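PDB 7BFK: angiogenin-1 from Salmo salar, which probably cleaves RNA as a secreted endonuclease of the pancreatic ribonuclease family. Local coordinates for residues A[53-65]-A[102-114]. Residues are numbered along the deposited sequence; the frame is centred on the assembly and turned at random.
Sequences QVQAICTGGGTLK and KVIIACDGKFPVH
Helix 51-55 and the residues that follow it pack against the hairpin of strands 93-108 and 111-113, with Cys-58 CA 5.2 Å from Lys-110 CA. A type II' turn from Asp-108 to Phe-111 joins the two strands. The covalent link is the disulfide Cys-58 to Cys-107, with chi3 at -86°. Cys-58 SG also lies 3.6 Å from Pro-112 CD. This is the pancreatic ribonuclease fold, in which disulfides such as this one tie helices and loops to the antiparallel sheet. Ile-57 is buried and points toward strand 93-108: Ile-57 CD1 meets Val-103 CG2 at 3.6 Å, the two side chains crossing at about a right angle. Ile-57 CG2 rests on Ile-105 CD1 at 3.8 Å. Phe-76 and Val-70 add to this apolar cluster. With chi1 at -179°, Gln-55 swings CG opposite its own N, and the extended chain carries the amide alongside Lys-110. Gln-55 NE2 donates to Lys-110 O at 3.2 Å, from above the carbonyl plane. The acceptor lies nearly in the amide plane. An alanine here is likely to leave Lys-110 O without this donor and to open a gap where CG packs against it. Thr-59 CG2 touches Lys-110 CB at 3.7 Å.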
# COMPACT_ATOMS: atom_id res chain seq x y z
N GLN A 53 -4.68 -12.12 -5.30
CA GLN A 53 -3.41 -12.56 -4.66
C GLN A 53 -3.28 -11.87 -3.31
O GLN A 53 -2.76 -12.49 -2.36
CB GLN A 53 -2.19 -12.19 -5.51
CG GLN A 53 -2.21 -12.70 -6.95
CD GLN A 53 -0.88 -12.44 -7.63
OE1 GLN A 53 -0.80 -11.91 -8.75
NE2 GLN A 53 0.20 -12.81 -6.94
N VAL A 54 -3.69 -10.61 -3.22
CA VAL A 54 -3.57 -9.84 -1.96
C VAL A 54 -4.73 -10.23 -1.03
O VAL A 54 -4.46 -10.37 0.18
CB VAL A 54 -3.50 -8.32 -2.21
CG1 VAL A 54 -3.29 -7.56 -0.92
CG2 VAL A 54 -2.40 -7.97 -3.21
N GLN A 55 -5.95 -10.43 -1.55
CA GLN A 55 -7.11 -10.81 -0.70
C GLN A 55 -6.79 -12.15 -0.04
O GLN A 55 -7.12 -12.33 1.14
CB GLN A 55 -8.43 -10.84 -1.48
CG GLN A 55 -9.62 -11.22 -0.60
CD GLN A 55 -10.97 -11.10 -1.28
OE1 GLN A 55 -11.12 -11.30 -2.48
NE2 GLN A 55 -11.98 -10.76 -0.49
N ALA A 56 -6.09 -13.03 -0.76
CA ALA A 56 -5.73 -14.39 -0.29
C ALA A 56 -4.91 -14.32 1.01
O ALA A 56 -4.94 -15.29 1.76
CB ALA A 56 -4.99 -15.13 -1.38
N ILE A 57 -4.18 -13.22 1.25
CA ILE A 57 -3.35 -13.06 2.49
C ILE A 57 -4.27 -13.23 3.72
O ILE A 57 -3.80 -13.75 4.76
CB ILE A 57 -2.63 -11.70 2.51
CG1 ILE A 57 -1.58 -11.61 1.41
CG2 ILE A 57 -2.01 -11.44 3.88
CD1 ILE A 57 -1.05 -10.21 1.17
N CYS A 58 -5.52 -12.81 3.57
CA CYS A 58 -6.55 -12.83 4.63
C CYS A 58 -7.26 -14.19 4.68
O CYS A 58 -7.85 -14.48 5.71
CB CYS A 58 -7.56 -11.71 4.40
SG CYS A 58 -6.87 -10.03 4.47
N THR A 59 -7.14 -15.02 3.63
CA THR A 59 -7.90 -16.31 3.53
C THR A 59 -7.02 -17.50 3.12
O THR A 59 -7.37 -18.17 2.15
CB THR A 59 -9.06 -16.17 2.53
OG1 THR A 59 -8.53 -15.88 1.24
CG2 THR A 59 -10.03 -15.09 2.94
N GLY A 60 -5.92 -17.76 3.84
CA GLY A 60 -5.08 -18.95 3.62
C GLY A 60 -3.67 -18.63 3.20
O GLY A 60 -2.82 -19.55 3.22
N GLY A 61 -3.39 -17.38 2.83
CA GLY A 61 -2.08 -17.01 2.31
C GLY A 61 -1.26 -16.18 3.27
O GLY A 61 -0.23 -15.68 2.82
N GLY A 62 -1.68 -16.06 4.54
CA GLY A 62 -0.98 -15.19 5.50
C GLY A 62 -0.90 -15.74 6.90
O GLY A 62 -1.75 -16.57 7.29
N THR A 63 0.11 -15.29 7.64
CA THR A 63 0.36 -15.65 9.04
C THR A 63 -0.19 -14.54 9.94
O THR A 63 0.23 -13.36 9.78
CB THR A 63 1.84 -15.94 9.27
OG1 THR A 63 2.12 -17.21 8.65
CG2 THR A 63 2.20 -15.98 10.74
N LEU A 64 -1.12 -14.88 10.82
CA LEU A 64 -1.68 -13.94 11.82
C LEU A 64 -0.54 -13.54 12.75
O LEU A 64 0.07 -14.46 13.30
CB LEU A 64 -2.79 -14.64 12.62
CG LEU A 64 -4.16 -14.69 11.96
CD1 LEU A 64 -5.07 -15.64 12.71
CD2 LEU A 64 -4.77 -13.29 11.89
N LYS A 65 -0.28 -12.24 12.91
CA LYS A 65 0.75 -11.70 13.85
C LYS A 65 0.04 -11.17 15.09
O LYS A 65 -0.28 -11.97 15.97
CB LYS A 65 1.56 -10.57 13.22
CG LYS A 65 2.38 -10.94 11.99
CD LYS A 65 3.12 -9.76 11.40
CE LYS A 65 4.28 -9.30 12.26
NZ LYS A 65 5.36 -10.32 12.30
N LYS A 102 7.76 -10.05 1.87
CA LYS A 102 6.46 -10.44 2.44
C LYS A 102 5.85 -9.12 2.89
O LYS A 102 6.63 -8.23 3.32
CB LYS A 102 6.63 -11.46 3.57
CG LYS A 102 7.32 -12.75 3.13
CD LYS A 102 7.31 -13.83 4.17
CE LYS A 102 8.28 -14.94 3.86
NZ LYS A 102 8.33 -15.22 2.41
N VAL A 103 4.55 -8.96 2.73
CA VAL A 103 3.86 -7.70 3.11
C VAL A 103 3.07 -7.95 4.40
O VAL A 103 2.67 -9.12 4.66
CB VAL A 103 2.99 -7.18 1.97
CG1 VAL A 103 3.84 -6.80 0.77
CG2 VAL A 103 1.92 -8.19 1.59
N ILE A 104 2.92 -6.91 5.20
CA ILE A 104 2.13 -6.96 6.45
C ILE A 104 0.97 -6.00 6.29
O ILE A 104 1.20 -4.81 6.12
CB ILE A 104 2.99 -6.66 7.67
CG1 ILE A 104 4.27 -7.51 7.68
CG2 ILE A 104 2.14 -6.85 8.91
CD1 ILE A 104 5.36 -6.98 8.59
N ILE A 105 -0.24 -6.53 6.33
CA ILE A 105 -1.49 -5.75 6.12
C ILE A 105 -2.45 -6.03 7.26
O ILE A 105 -2.18 -6.93 8.06
CB ILE A 105 -2.12 -6.13 4.77
CG1 ILE A 105 -2.68 -7.55 4.80
CG2 ILE A 105 -1.12 -5.94 3.64
CD1 ILE A 105 -3.45 -7.94 3.57
N ALA A 106 -3.51 -5.25 7.32
CA ALA A 106 -4.64 -5.44 8.22
C ALA A 106 -5.71 -6.18 7.43
O ALA A 106 -5.89 -5.88 6.22
CB ALA A 106 -5.12 -4.10 8.75
N CYS A 107 -6.33 -7.18 8.05
CA CYS A 107 -7.46 -7.94 7.47
C CYS A 107 -8.71 -7.68 8.32
O CYS A 107 -8.60 -7.74 9.55
CB CYS A 107 -7.18 -9.43 7.44
SG CYS A 107 -5.88 -9.92 6.28
N ASP A 108 -9.82 -7.36 7.66
CA ASP A 108 -11.16 -7.26 8.27
C ASP A 108 -11.93 -8.45 7.69
O ASP A 108 -12.43 -8.34 6.55
CB ASP A 108 -11.83 -5.92 7.99
CG ASP A 108 -13.05 -5.67 8.86
OD1 ASP A 108 -13.57 -6.64 9.43
OD2 ASP A 108 -13.43 -4.51 8.99
N GLY A 109 -11.94 -9.56 8.41
CA GLY A 109 -12.49 -10.80 7.86
C GLY A 109 -11.68 -11.19 6.64
O GLY A 109 -10.44 -11.22 6.77
N LYS A 110 -12.33 -11.37 5.49
CA LYS A 110 -11.68 -11.81 4.23
C LYS A 110 -11.08 -10.63 3.46
O LYS A 110 -10.54 -10.89 2.36
CB LYS A 110 -12.68 -12.52 3.31
CG LYS A 110 -13.70 -11.60 2.64
CD LYS A 110 -14.51 -12.25 1.52
CE LYS A 110 -15.73 -13.00 2.00
NZ LYS A 110 -16.80 -12.07 2.44
N PHE A 111 -11.15 -9.40 3.99
CA PHE A 111 -10.79 -8.14 3.28
C PHE A 111 -9.57 -7.42 3.85
O PHE A 111 -9.56 -6.96 4.98
CB PHE A 111 -11.93 -7.11 3.35
CG PHE A 111 -13.19 -7.52 2.64
CD1 PHE A 111 -13.29 -7.46 1.26
CD2 PHE A 111 -14.31 -7.91 3.37
CE1 PHE A 111 -14.46 -7.82 0.61
CE2 PHE A 111 -15.49 -8.26 2.72
CZ PHE A 111 -15.56 -8.22 1.34
N PRO A 112 -8.50 -7.28 3.03
CA PRO A 112 -7.41 -6.37 3.36
C PRO A 112 -8.01 -4.97 3.54
O PRO A 112 -8.89 -4.61 2.76
CB PRO A 112 -6.50 -6.41 2.12
CG PRO A 112 -6.79 -7.76 1.51
CD PRO A 112 -8.26 -8.03 1.79
N VAL A 113 -7.55 -4.23 4.54
CA VAL A 113 -8.03 -2.85 4.85
C VAL A 113 -6.88 -1.98 5.32
O VAL A 113 -5.90 -2.51 5.85
CB VAL A 113 -9.16 -2.88 5.91
CG1 VAL A 113 -10.42 -3.49 5.34
CG2 VAL A 113 -8.74 -3.62 7.16
N HIS A 114 -7.03 -0.66 5.17
CA HIS A 114 -6.12 0.39 5.70
C HIS A 114 -7.01 1.47 6.33
O HIS A 114 -7.95 1.94 5.66
CB HIS A 114 -5.19 0.94 4.61
CG HIS A 114 -5.88 1.85 3.65
ND1 HIS A 114 -5.94 3.22 3.85
CD2 HIS A 114 -6.57 1.61 2.52
CE1 HIS A 114 -6.63 3.77 2.87
NE2 HIS A 114 -7.02 2.81 2.04